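Local coordinates for protein P43 (Trichuris muris, PDB 6QIX) that is the major secreted protein of the whipworm, tethers to matrix and inhibits interleukin-13 function, at residues A[77-82]-A[97-102]; A[121-126]-A[317-322]; A[192-197]-A[249-254]; A[200-205]-A[239-244]. All blocks are in the same frame, centred on the assembly; numbering follows the deposited sequence.

Interaction 1 (A[77-82]-A[97-102]); sequences CSFKFR and GEVEVC
R82 and E98 face each other on the same face of an antiparallel β hairpin as K80 and E100; its strands, 79-85 and 95-101, are consistent with a thrombospondin type 1-like unit. From CB of R82 the chain rises off the sheet with CG placed between the backbone N and the carbonyl carbon (chi1 69°), which sets R82 CG 3.9 Å from E98 CB. Beyond it the chain runs straight, alongside the glutamate and pointing the same way. NE then gives its hydrogen to E98 OE1 at 2.7 Å, meeting that oxygen almost end-on to its C-O bond. At the tip, R82 NH2 reaches the same OE1, also at 2.7 Å, on the syn lone pair. One carboxylate oxygen thus takes both nitrogens of a side-on grip, with the two planar groups only 27° apart, and W28 adds a cation-pi partner for the arginine. On K80, CG lies 3.6 Å from SG of C102, the cysteine joined to C34. The other face is apolar: V99 CG1 lies 3.8 Å from F79 CD1, while CG2 touches both rings, meeting F81 at its edge. Helix 39-49 packs against both rings. Where the ladder runs out, C102 N bonds to S78 O at 2.9 Å, and a water accepts from S78 N while donating to C102 O.

Interaction 2 (A[121-126]-A[317-322]); sequences YAFINE and KRDGYA
A322 aims its methyl straight down at the ring of F123: CB stands 3.4 Å from the ring centroid, only 10° off the normal, a CH-pi contact over the middle of the face. D319, three residues earlier on the same helix, comes to the same ring from another direction. Its OD1 lies at the edge, near the ring plane and 3.7 Å from F123 CD2, with the carboxylate turned 62° against the ring. F123 can present itself this way because its CG occupies the crowded position between the backbone N and the carbonyl carbon (chi1 49°). The contact is a buried docking of a loop on a helix: F123 opens a type I turn ending at E126, where helix 126-129 starts, and meets helix 315-325, nearly 200 residues further on. Just before the phenylalanine, A122 sets its CB 3.3 Å from D319 OD2, while a water accepts from A122 N and donates to D319 OD1. That oxygen also takes the NE hydrogen of R318, 2.8 Å away, in a salt bridge between helix neighbours that arrives from above the carboxylate plane. R318 bends at chi2 and chi3 to make it, which brings its CD to 3.9 Å from F123 CE2. F304 of helix 292-310 touches both R318 and A322.

Interaction 3 (A[192-197]-A[249-254]); sequences GPPSEW and KCMKRD
The indole of W197 carries the K249 side chain across one face, the two crossing at about a right angle. K249 CE stands 3.5 Å from the centroid of the five-membered ring, nearly on its normal, and NZ follows at 4.0 Å from that centroid as a cation-pi partner, while CB of K249 rests 3.6 Å from W197 CZ3 on the benzo part. A bend at chi3 (-74°) lays the end of the lysine over the pyrrole part, and a water then joins NZ to S195 O. The pyrrolidine ring of P194 lies beside the M251 side chain, pointing the same way, with P194 CB 3.7 Å from M251 CG. S195 ties the backbones together: its N donates to C250 O, and its OG accepts from C250 N at 2.8 Å while donating to E196 O. Here a serine hydroxyl replaces a backbone carbonyl as the acceptor. Further along, G192 N bonds to K252 O at 2.9 Å. K267 is a second cation-pi partner of W197, and C250 is held by a disulfide to C216. An irregular segment running antiparallel to strand 246-252, with a tryptophan layered against basic side chains, is consistent with a thrombospondin type 1-like unit.

Interaction 4 (A[200-205]-A[239-244]); sequences CLWFPL and EKCGFC
With chi1 of W202 at -166°, CG opposite the backbone N, the indole swings out toward the 239-244 loop, where K240, its CG set beside its own N (chi1 -70°), slides past in the opposing direction. The setting is a disulfide-rich loop with a type I' turn from C241 to C244, in which G242 and F243 take positive phi and C244 N bonds back to C241 O. The rim of W202 rests against C241 and C244, the two ends of this turn. K240 covers one face of the indole: CG lies 3.6 Å from W202 CG, and CA sits 3.7 Å from the centroid of the six-membered ring, a CH-pi contact close to the normal. F203, the next residue, touches the opposite face through CD2. At the edge, in the ring plane, C244 CB meets W202 CZ3 at 3.7 Å. The ring NH is used as well, NE1 donating to P238 O, so the indole is fixed by contacts on both faces and at its rim. All three cysteines here are bridged outward: C200 to C269, C241 to C281 and C244 to C344. The sulfur of C241 approaches the six-membered ring obliquely, its SG 4.0 Å from W202 CH2.

How the interactions relate
Interaction 1 comes first in the chain and is complete before 121-126 opens interaction 2, which closes only at 317-322; interactions 3 and 4 lie between, with interaction 4 inside interaction 3. Segments 192-197 and 200-205 lead into helix 205-216; 239-244 leads into strand 246-252, whose end carries the second segment of interaction 3. Interaction 2 is nearest the middle of the molecule, its centre about 8 Å from that of the chain, while interactions 1 and 4 lie on opposite sides, centres about 39 Å apart. Hairpins 79-85/95-101 and 246-252/262-268 probably represent two related thrombospondin-like units, and interaction 2 joins the loop that follows the first hairpin to helix 315-325, which follows the second.

Interaction 1 (A[77-82]-A[97-102])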
loop_
_atom_site.group_PDB
_atom_site.type_symbol
_atom_site.label_atom_id
_atom_site.label_comp_id
_atom_site.label_asym_id
_atom_site.label_seq_id
_atom_site.Cartn_x
_atom_site.Cartn_y
_atom_site.Cartn_z
ATOM N N CYS A 77 11.724 -14.909 4.137
ATOM C CA CYS A 77 10.687 -13.930 4.477
ATOM C C CYS A 77 10.351 -13.887 5.972
ATOM O O CYS A 77 9.685 -12.944 6.423
ATOM C CB CYS A 77 9.423 -14.218 3.663
ATOM S SG CYS A 77 9.627 -14.027 1.869
ATOM N N SER A 78 10.760 -14.897 6.734
ATOM C CA SER A 78 10.588 -14.895 8.175
ATOM C C SER A 78 11.719 -14.108 8.840
ATOM O O SER A 78 12.857 -14.059 8.354
ATOM C CB SER A 78 10.549 -16.346 8.681
ATOM O OG SER A 78 10.404 -16.408 10.081
ATOM N N PHE A 79 11.397 -13.499 9.980
ATOM C CA PHE A 79 12.343 -12.582 10.606
ATOM C C PHE A 79 12.048 -12.449 12.085
ATOM O O PHE A 79 10.925 -12.671 12.523
ATOM C CB PHE A 79 12.276 -11.192 9.962
ATOM C CG PHE A 79 10.975 -10.517 10.137
ATOM C CD1 PHE A 79 10.802 -9.586 11.160
ATOM C CD2 PHE A 79 9.902 -10.797 9.289
ATOM C CE1 PHE A 79 9.605 -8.927 11.310
ATOM C CE2 PHE A 79 8.678 -10.137 9.451
ATOM C CZ PHE A 79 8.535 -9.218 10.464
ATOM N N LYS A 80 13.090 -12.128 12.845
ATOM C CA LYS A 80 12.981 -11.718 14.237
ATOM C C LYS A 80 12.910 -10.204 14.305
ATOM O O LYS A 80 13.426 -9.514 13.429
ATOM C CB LYS A 80 14.182 -12.172 15.047
ATOM C CG LYS A 80 14.492 -13.606 14.919
ATOM C CD LYS A 80 15.650 -13.941 15.875
ATOM C CE LYS A 80 16.024 -15.396 15.825
ATOM N NZ LYS A 80 17.121 -15.659 16.770
ATOM N N PHE A 81 12.305 -9.700 15.390
ATOM C CA PHE A 81 12.090 -8.275 15.626
ATOM C C PHE A 81 12.413 -7.940 17.079
ATOM O O PHE A 81 12.226 -8.751 17.986
ATOM C CB PHE A 81 10.628 -7.920 15.266
ATOM C CG PHE A 81 10.206 -6.502 15.558
ATOM C CD1 PHE A 81 10.477 -5.478 14.651
ATOM C CD2 PHE A 81 9.452 -6.213 16.685
ATOM C CE1 PHE A 81 10.038 -4.184 14.890
ATOM C CE2 PHE A 81 9.017 -4.909 16.929
ATOM C CZ PHE A 81 9.314 -3.907 16.035
ATOM N N ARG A 82 12.879 -6.715 17.295
ATOM C CA ARG A 82 12.990 -6.184 18.646
ATOM C C ARG A 82 12.683 -4.701 18.599
ATOM O O ARG A 82 12.784 -4.065 17.551
ATOM C CB ARG A 82 14.369 -6.444 19.269
ATOM C CG ARG A 82 15.524 -5.685 18.670
ATOM C CD ARG A 82 16.796 -5.958 19.506
ATOM N NE ARG A 82 17.970 -5.299 18.949
ATOM C CZ ARG A 82 19.150 -5.232 19.555
ATOM N NH1 ARG A 82 19.321 -5.797 20.755
ATOM N NH2 ARG A 82 20.163 -4.610 18.955
ATOM N N GLY A 97 12.336 0.041 15.912
ATOM C CA GLY A 97 12.482 -1.387 15.704
ATOM C C GLY A 97 13.741 -1.831 14.980
ATOM O O GLY A 97 14.418 -1.039 14.316
ATOM N N GLU A 98 14.063 -3.113 15.121
ATOM C CA GLU A 98 15.164 -3.744 14.404
ATOM C C GLU A 98 14.702 -5.103 13.897
ATOM O O GLU A 98 13.956 -5.805 14.592
ATOM C CB GLU A 98 16.375 -3.912 15.311
ATOM C CG GLU A 98 17.650 -3.424 14.703
ATOM C CD GLU A 98 18.739 -3.256 15.723
ATOM O OE1 GLU A 98 18.802 -4.099 16.647
ATOM O OE2 GLU A 98 19.520 -2.279 15.597
ATOM N N VAL A 99 15.141 -5.463 12.686
ATOM C CA VAL A 99 14.748 -6.712 12.042
ATOM C C VAL A 99 15.993 -7.516 11.674
ATOM O O VAL A 99 16.987 -6.970 11.176
ATOM C CB VAL A 99 13.879 -6.430 10.798
ATOM C CG1 VAL A 99 13.797 -7.616 9.869
ATOM C CG2 VAL A 99 12.449 -6.019 11.198
ATOM N N GLU A 100 15.931 -8.829 11.927
ATOM C CA GLU A 100 16.970 -9.768 11.520
ATOM C C GLU A 100 16.295 -10.917 10.793
ATOM O O GLU A 100 15.486 -11.646 11.385
ATOM C CB GLU A 100 17.769 -10.304 12.716
ATOM C CG GLU A 100 18.908 -11.237 12.345
ATOM C CD GLU A 100 19.577 -11.858 13.578
ATOM O OE1 GLU A 100 19.472 -11.269 14.682
ATOM O OE2 GLU A 100 20.208 -12.927 13.442
ATOM N N VAL A 101 16.650 -11.102 9.529
ATOM C CA VAL A 101 16.038 -12.153 8.732
ATOM C C VAL A 101 16.475 -13.516 9.250
ATOM O O VAL A 101 17.630 -13.724 9.639
ATOM C CB VAL A 101 16.426 -11.990 7.253
ATOM C CG1 VAL A 101 16.028 -13.192 6.479
ATOM C CG2 VAL A 101 15.793 -10.741 6.642
ATOM N N CYS A 102 15.554 -14.459 9.220
ATOM C CA CYS A 102 15.819 -15.851 9.572
ATOM C C CYS A 102 16.094 -16.611 8.273
ATOM O O CYS A 102 15.190 -17.144 7.648
ATOM C CB CYS A 102 14.640 -16.434 10.346
ATOM S SG CYS A 102 14.404 -15.660 11.965
HETATM O O HOH W 1 12.872 -16.966 6.319
HETATM O O HOH W 2 19.578 -14.653 16.318
#

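Interaction 2 (A[121-126]-A[317-322])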
loop_
_atom_site.group_PDB
_atom_site.type_symbol
_atom_site.label_atom_id
_atom_site.label_comp_id
_atom_site.label_asym_id
_atom_site.label_seq_id
_atom_site.Cartn_x
_atom_site.Cartn_y
_atom_site.Cartn_z
ATOM N N TYR A 121 2.064 -9.843 -3.729
ATOM C CA TYR A 121 2.482 -9.802 -2.328
ATOM C C TYR A 121 3.440 -8.662 -2.006
ATOM O O TYR A 121 3.548 -8.264 -0.837
ATOM C CB TYR A 121 3.109 -11.135 -1.977
ATOM C CG TYR A 121 2.080 -12.231 -2.075
ATOM C CD1 TYR A 121 1.236 -12.471 -1.009
ATOM C CD2 TYR A 121 1.902 -12.965 -3.230
ATOM C CE1 TYR A 121 0.290 -13.423 -1.041
ATOM C CE2 TYR A 121 0.927 -13.991 -3.286
ATOM C CZ TYR A 121 0.128 -14.207 -2.184
ATOM O OH TYR A 121 -0.850 -15.158 -2.190
ATOM N N ALA A 122 4.113 -8.108 -2.996
ATOM C CA ALA A 122 5.032 -7.005 -2.714
ATOM C C ALA A 122 4.349 -5.676 -2.460
ATOM O O ALA A 122 4.979 -4.781 -1.866
ATOM C CB ALA A 122 6.013 -6.794 -3.869
ATOM N N PHE A 123 3.109 -5.493 -2.890
ATOM C CA PHE A 123 2.504 -4.164 -2.757
ATOM C C PHE A 123 1.163 -4.171 -2.039
ATOM O O PHE A 123 0.582 -3.083 -1.834
ATOM C CB PHE A 123 2.372 -3.487 -4.138
ATOM C CG PHE A 123 1.745 -4.357 -5.189
ATOM C CD1 PHE A 123 0.367 -4.389 -5.333
ATOM C CD2 PHE A 123 2.536 -5.138 -6.020
ATOM C CE1 PHE A 123 -0.217 -5.191 -6.258
ATOM C CE2 PHE A 123 1.959 -5.951 -6.969
ATOM C CZ PHE A 123 0.573 -5.964 -7.098
ATOM N N ILE A 124 0.655 -5.343 -1.620
ATOM C CA ILE A 124 -0.606 -5.331 -0.858
ATOM C C ILE A 124 -0.470 -4.516 0.434
ATOM O O ILE A 124 -1.473 -3.992 0.966
ATOM C CB ILE A 124 -1.106 -6.761 -0.560
ATOM C CG1 ILE A 124 -0.051 -7.566 0.191
ATOM C CG2 ILE A 124 -1.508 -7.426 -1.844
ATOM C CD1 ILE A 124 -0.416 -9.021 0.332
ATOM N N ASN A 125 0.742 -4.385 0.962
ATOM C CA ASN A 125 0.887 -3.683 2.233
ATOM C C ASN A 125 0.530 -2.207 2.134
ATOM O O ASN A 125 0.330 -1.575 3.175
ATOM C CB ASN A 125 2.295 -3.874 2.796
ATOM C CG ASN A 125 3.397 -3.219 1.963
ATOM O OD1 ASN A 125 3.192 -2.732 0.838
ATOM N ND2 ASN A 125 4.609 -3.247 2.518
ATOM N N GLU A 126 0.417 -1.661 0.919
ATOM C CA GLU A 126 0.055 -0.256 0.778
ATOM C C GLU A 126 -1.302 0.036 1.421
ATOM O O GLU A 126 -1.563 1.171 1.843
ATOM C CB GLU A 126 0.036 0.148 -0.701
ATOM C CG GLU A 126 1.396 0.198 -1.381
ATOM C CD GLU A 126 2.330 1.333 -0.906
ATOM O OE1 GLU A 126 1.850 2.382 -0.403
ATOM O OE2 GLU A 126 3.582 1.149 -1.071
ATOM N N LYS A 317 9.855 -4.178 -11.894
ATOM C CA LYS A 317 9.169 -3.161 -12.664
ATOM C C LYS A 317 7.662 -3.240 -12.440
ATOM O O LYS A 317 7.006 -2.208 -12.228
ATOM C CB LYS A 317 9.533 -3.296 -14.135
ATOM C CG LYS A 317 8.920 -2.203 -15.004
ATOM C CD LYS A 317 9.232 -2.371 -16.472
ATOM C CE LYS A 317 10.712 -2.373 -16.741
ATOM N NZ LYS A 317 11.012 -1.758 -18.065
ATOM N N ARG A 318 7.097 -4.465 -12.484
ATOM C CA ARG A 318 5.687 -4.646 -12.123
ATOM C C ARG A 318 5.387 -4.051 -10.746
ATOM O O ARG A 318 4.389 -3.340 -10.559
ATOM C CB ARG A 318 5.363 -6.138 -12.152
ATOM C CG ARG A 318 3.893 -6.515 -11.943
ATOM C CD ARG A 318 3.505 -6.726 -10.431
ATOM N NE ARG A 318 4.471 -7.581 -9.750
ATOM C CZ ARG A 318 4.554 -8.897 -9.885
ATOM N NH1 ARG A 318 3.715 -9.542 -10.673
ATOM N NH2 ARG A 318 5.522 -9.569 -9.278
ATOM N N ASP A 319 6.227 -4.363 -9.756
ATOM C CA ASP A 319 6.000 -3.884 -8.394
ATOM C C ASP A 319 6.059 -2.361 -8.332
ATOM O O ASP A 319 5.243 -1.704 -7.646
ATOM C CB ASP A 319 7.043 -4.500 -7.456
ATOM C CG ASP A 319 6.822 -6.004 -7.217
ATOM O OD1 ASP A 319 5.683 -6.458 -7.524
ATOM O OD2 ASP A 319 7.757 -6.700 -6.700
ATOM N N GLY A 320 7.002 -1.776 -9.051
ATOM C CA GLY A 320 7.120 -0.327 -9.008
ATOM C C GLY A 320 5.887 0.367 -9.542
ATOM O O GLY A 320 5.415 1.319 -8.948
ATOM N N TYR A 321 5.355 -0.098 -10.689
ATOM C CA TYR A 321 4.111 0.452 -11.196
ATOM C C TYR A 321 2.970 0.169 -10.233
ATOM O O TYR A 321 2.115 1.041 -9.980
ATOM C CB TYR A 321 3.784 -0.131 -12.568
ATOM C CG TYR A 321 4.478 0.517 -13.737
ATOM C CD1 TYR A 321 4.261 1.852 -14.070
ATOM C CD2 TYR A 321 5.359 -0.215 -14.530
ATOM C CE1 TYR A 321 4.899 2.436 -15.144
ATOM C CE2 TYR A 321 6.016 0.366 -15.610
ATOM C CZ TYR A 321 5.770 1.680 -15.918
ATOM O OH TYR A 321 6.414 2.256 -17.001
ATOM N N ALA A 322 2.922 -1.047 -9.686
ATOM C CA ALA A 322 1.770 -1.416 -8.874
ATOM C C ALA A 322 1.719 -0.557 -7.608
ATOM O O ALA A 322 0.642 -0.229 -7.128
ATOM C CB ALA A 322 1.822 -2.900 -8.523
HETATM O O HOH W 3 4.476 -8.642 -5.829
#

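Interaction 3 (A[192-197]-A[249-254])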
loop_
_atom_site.group_PDB
_atom_site.type_symbol
_atom_site.label_atom_id
_atom_site.label_comp_id
_atom_site.label_asym_id
_atom_site.label_seq_id
_atom_site.Cartn_x
_atom_site.Cartn_y
_atom_site.Cartn_z
ATOM N N GLY A 192 17.180 11.552 -5.644
ATOM C CA GLY A 192 17.305 12.969 -5.419
ATOM C C GLY A 192 16.425 13.400 -4.270
ATOM O O GLY A 192 15.746 12.570 -3.599
ATOM N N PRO A 193 16.421 14.706 -4.006
ATOM C CA PRO A 193 15.583 15.228 -2.934
ATOM C C PRO A 193 14.115 14.977 -3.225
ATOM O O PRO A 193 13.680 15.075 -4.383
ATOM C CB PRO A 193 15.898 16.730 -2.915
ATOM C CG PRO A 193 16.704 17.023 -4.134
ATOM C CD PRO A 193 17.259 15.736 -4.645
ATOM N N PRO A 194 13.316 14.630 -2.217
ATOM C CA PRO A 194 11.859 14.501 -2.457
ATOM C C PRO A 194 11.236 15.822 -2.902
ATOM O O PRO A 194 11.675 16.907 -2.501
ATOM C CB PRO A 194 11.295 14.096 -1.094
ATOM C CG PRO A 194 12.448 13.739 -0.265
ATOM C CD PRO A 194 13.669 14.398 -0.808
ATOM N N SER A 195 10.206 15.720 -3.726
ATOM C CA SER A 195 9.426 16.892 -4.075
ATOM C C SER A 195 8.717 17.405 -2.839
ATOM O O SER A 195 8.668 16.733 -1.816
ATOM C CB SER A 195 8.402 16.566 -5.164
ATOM O OG SER A 195 7.419 15.653 -4.704
ATOM N N GLU A 196 8.116 18.590 -2.954
ATOM C CA GLU A 196 7.082 18.996 -2.006
ATOM C C GLU A 196 5.792 18.262 -2.353
ATOM O O GLU A 196 5.692 17.597 -3.400
ATOM C CB GLU A 196 6.782 20.482 -2.107
ATOM C CG GLU A 196 8.033 21.364 -1.862
ATOM C CD GLU A 196 8.605 21.230 -0.482
ATOM O OE1 GLU A 196 7.976 20.709 0.459
ATOM O OE2 GLU A 196 9.786 21.682 -0.315
ATOM N N TRP A 197 4.810 18.346 -1.458
ATOM C CA TRP A 197 3.491 17.802 -1.784
ATOM C C TRP A 197 2.896 18.571 -2.956
ATOM O O TRP A 197 3.024 19.789 -3.035
ATOM C CB TRP A 197 2.520 17.898 -0.589
ATOM C CG TRP A 197 2.832 16.963 0.534
ATOM C CD1 TRP A 197 3.300 17.288 1.769
ATOM C CD2 TRP A 197 2.678 15.527 0.520
ATOM N NE1 TRP A 197 3.478 16.136 2.508
ATOM C CE2 TRP A 197 3.100 15.052 1.758
ATOM C CE3 TRP A 197 2.269 14.596 -0.456
ATOM C CZ2 TRP A 197 3.097 13.698 2.079
ATOM C CZ3 TRP A 197 2.267 13.246 -0.137
ATOM C CH2 TRP A 197 2.699 12.818 1.113
ATOM N N LYS A 249 3.770 13.063 -3.394
ATOM C CA LYS A 249 5.174 13.444 -3.184
ATOM C C LYS A 249 6.055 12.404 -3.849
ATOM O O LYS A 249 5.806 11.210 -3.699
ATOM C CB LYS A 249 5.484 13.505 -1.694
ATOM C CG LYS A 249 6.884 13.920 -1.356
ATOM C CD LYS A 249 7.066 14.109 0.141
ATOM C CE LYS A 249 6.399 15.387 0.623
ATOM N NZ LYS A 249 7.002 15.928 1.868
ATOM N N CYS A 250 7.050 12.866 -4.592
ATOM C CA CYS A 250 7.850 12.028 -5.492
ATOM C C CYS A 250 9.259 11.937 -4.954
ATOM O O CYS A 250 9.805 12.948 -4.515
ATOM C CB CYS A 250 8.012 12.638 -6.924
ATOM S SG CYS A 250 6.682 13.548 -7.567
ATOM N N MET A 251 9.871 10.748 -5.092
ATOM C CA MET A 251 11.319 10.577 -4.999
ATOM C C MET A 251 11.766 9.831 -6.238
ATOM O O MET A 251 11.209 8.776 -6.562
ATOM C CB MET A 251 11.692 9.819 -3.746
ATOM C CG MET A 251 11.735 10.705 -2.524
ATOM S SD MET A 251 12.194 9.689 -1.139
ATOM C CE MET A 251 13.792 9.105 -1.657
ATOM N N LYS A 252 12.790 10.355 -6.909
ATOM C CA LYS A 252 13.197 9.845 -8.213
ATOM C C LYS A 252 14.684 9.535 -8.226
ATOM O O LYS A 252 15.489 10.263 -7.634
ATOM C CB LYS A 252 12.863 10.860 -9.326
ATOM C CG LYS A 252 13.193 10.347 -10.737
ATOM C CD LYS A 252 12.738 11.349 -11.833
ATOM C CE LYS A 252 13.688 11.337 -13.036
ATOM N NZ LYS A 252 12.943 11.458 -14.338
ATOM N N ARG A 253 15.036 8.453 -8.922
ATOM C CA ARG A 253 16.429 8.094 -9.147
ATOM C C ARG A 253 16.588 7.676 -10.602
ATOM O O ARG A 253 15.618 7.387 -11.313
ATOM C CB ARG A 253 16.870 6.991 -8.177
ATOM C CG ARG A 253 16.137 5.691 -8.394
ATOM C CD ARG A 253 16.532 4.672 -7.327
ATOM N NE ARG A 253 15.697 3.472 -7.425
ATOM C CZ ARG A 253 15.650 2.497 -6.532
ATOM N NH1 ARG A 253 16.423 2.549 -5.436
ATOM N NH2 ARG A 253 14.840 1.469 -6.753
ATOM N N ASP A 254 17.848 7.670 -11.071
ATOM C CA ASP A 254 18.100 7.307 -12.454
ATOM C C ASP A 254 17.728 5.850 -12.731
ATOM O O ASP A 254 17.757 4.995 -11.846
ATOM C CB ASP A 254 19.588 7.498 -12.792
ATOM C CG ASP A 254 19.925 8.905 -13.202
ATOM O OD1 ASP A 254 18.983 9.748 -13.273
ATOM O OD2 ASP A 254 21.144 9.149 -13.469
HETATM O O HOH W 4 13.514 13.166 -6.425
HETATM O O HOH W 5 9.612 16.959 0.889
#

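Interaction 4 (A[200-205]-A[239-244])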
loop_
_atom_site.group_PDB
_atom_site.type_symbol
_atom_site.label_atom_id
_atom_site.label_comp_id
_atom_site.label_asym_id
_atom_site.label_seq_id
_atom_site.Cartn_x
_atom_site.Cartn_y
_atom_site.Cartn_z
ATOM N N CYS A 200 -3.980 19.300 -4.381
ATOM C CA CYS A 200 -4.928 18.203 -4.314
ATOM C C CYS A 200 -5.317 17.811 -5.724
ATOM O O CYS A 200 -5.765 18.654 -6.499
ATOM C CB CYS A 200 -6.163 18.601 -3.508
ATOM S SG CYS A 200 -5.768 18.950 -1.715
ATOM N N LEU A 201 -5.130 16.539 -6.060
ATOM C CA LEU A 201 -5.428 16.019 -7.382
ATOM C C LEU A 201 -6.839 15.457 -7.440
ATOM O O LEU A 201 -7.386 15.004 -6.435
ATOM C CB LEU A 201 -4.447 14.924 -7.773
ATOM C CG LEU A 201 -2.950 15.315 -7.641
ATOM C CD1 LEU A 201 -2.074 14.175 -8.081
ATOM C CD2 LEU A 201 -2.668 16.560 -8.457
ATOM N N TRP A 202 -7.428 15.503 -8.626
ATOM C CA TRP A 202 -8.818 15.060 -8.749
ATOM C C TRP A 202 -9.064 14.456 -10.128
ATOM O O TRP A 202 -8.343 14.722 -11.096
ATOM C CB TRP A 202 -9.746 16.242 -8.524
ATOM C CG TRP A 202 -11.200 15.943 -8.293
ATOM C CD1 TRP A 202 -12.247 16.505 -8.946
ATOM C CD2 TRP A 202 -11.748 15.013 -7.365
ATOM N NE1 TRP A 202 -13.436 16.014 -8.447
ATOM C CE2 TRP A 202 -13.156 15.060 -7.507
ATOM C CE3 TRP A 202 -11.186 14.132 -6.437
ATOM C CZ2 TRP A 202 -14.020 14.251 -6.752
ATOM C CZ3 TRP A 202 -12.041 13.327 -5.673
ATOM C CH2 TRP A 202 -13.464 13.420 -5.833
ATOM N N PHE A 203 -10.129 13.675 -10.207
ATOM C CA PHE A 203 -10.595 13.104 -11.449
ATOM C C PHE A 203 -10.960 14.192 -12.455
ATOM O O PHE A 203 -11.270 15.326 -12.080
ATOM C CB PHE A 203 -11.823 12.228 -11.177
ATOM C CG PHE A 203 -11.546 11.100 -10.222
ATOM C CD1 PHE A 203 -10.906 9.947 -10.654
ATOM C CD2 PHE A 203 -11.883 11.208 -8.900
ATOM C CE1 PHE A 203 -10.640 8.894 -9.762
ATOM C CE2 PHE A 203 -11.628 10.148 -8.012
ATOM C CZ PHE A 203 -10.964 9.028 -8.441
ATOM N N PRO A 204 -10.990 13.857 -13.744
ATOM C CA PRO A 204 -10.792 12.521 -14.335
ATOM C C PRO A 204 -9.392 11.916 -14.163
ATOM O O PRO A 204 -8.393 12.598 -13.890
ATOM C CB PRO A 204 -11.078 12.749 -15.831
ATOM C CG PRO A 204 -10.901 14.195 -16.039
ATOM C CD PRO A 204 -11.298 14.865 -14.761
ATOM N N LEU A 205 -9.331 10.596 -14.325
ATOM C CA LEU A 205 -8.063 9.895 -14.152
ATOM C C LEU A 205 -6.961 10.447 -15.053
ATOM O O LEU A 205 -5.797 10.553 -14.627
ATOM C CB LEU A 205 -8.269 8.406 -14.426
ATOM C CG LEU A 205 -7.069 7.486 -14.311
ATOM C CD1 LEU A 205 -6.568 7.462 -12.867
ATOM C CD2 LEU A 205 -7.523 6.101 -14.798
ATOM N N GLU A 239 -17.493 18.032 -7.104
ATOM C CA GLU A 239 -16.333 18.647 -6.485
ATOM C C GLU A 239 -15.613 17.651 -5.564
ATOM O O GLU A 239 -16.219 16.725 -4.994
ATOM C CB GLU A 239 -16.733 19.878 -5.675
ATOM C CG GLU A 239 -17.472 20.945 -6.461
ATOM C CD GLU A 239 -17.891 22.065 -5.554
ATOM O OE1 GLU A 239 -17.477 23.228 -5.805
ATOM O OE2 GLU A 239 -18.623 21.752 -4.573
ATOM N N LYS A 240 -14.323 17.921 -5.365
ATOM C CA LYS A 240 -13.462 17.133 -4.488
ATOM C C LYS A 240 -14.182 16.821 -3.189
ATOM O O LYS A 240 -14.739 17.715 -2.549
ATOM C CB LYS A 240 -12.165 17.899 -4.200
ATOM C CG LYS A 240 -11.256 18.001 -5.389
ATOM C CD LYS A 240 -10.020 18.928 -5.054
ATOM C CE LYS A 240 -10.399 20.379 -5.103
ATOM N NZ LYS A 240 -10.280 20.912 -6.508
ATOM N N CYS A 241 -14.187 15.538 -2.817
ATOM C CA CYS A 241 -14.983 15.109 -1.684
ATOM C C CYS A 241 -14.488 13.766 -1.173
ATOM O O CYS A 241 -13.708 13.076 -1.834
ATOM C CB CYS A 241 -16.466 14.977 -2.075
ATOM S SG CYS A 241 -16.667 13.849 -3.520
ATOM N N GLY A 242 -14.984 13.390 0.019
ATOM C CA GLY A 242 -14.873 12.024 0.507
ATOM C C GLY A 242 -13.511 11.589 1.020
ATOM O O GLY A 242 -13.280 10.368 1.187
ATOM N N PHE A 243 -12.605 12.546 1.270
ATOM C CA PHE A 243 -11.188 12.263 1.428
ATOM C C PHE A 243 -10.624 11.488 0.224
ATOM O O PHE A 243 -9.612 10.773 0.335
ATOM C CB PHE A 243 -10.917 11.517 2.739
ATOM C CG PHE A 243 -11.307 12.289 3.982
ATOM C CD1 PHE A 243 -10.430 13.166 4.579
ATOM C CD2 PHE A 243 -12.576 12.167 4.533
ATOM C CE1 PHE A 243 -10.805 13.898 5.693
ATOM C CE2 PHE A 243 -12.933 12.890 5.677
ATOM C CZ PHE A 243 -12.032 13.754 6.246
ATOM N N CYS A 244 -11.239 11.656 -0.950
ATOM C CA CYS A 244 -10.832 11.000 -2.197
ATOM C C CYS A 244 -9.771 11.798 -2.961
ATOM O O CYS A 244 -8.905 11.202 -3.629
ATOM C CB CYS A 244 -12.082 10.752 -3.081
ATOM S SG CYS A 244 -13.198 9.531 -2.353
#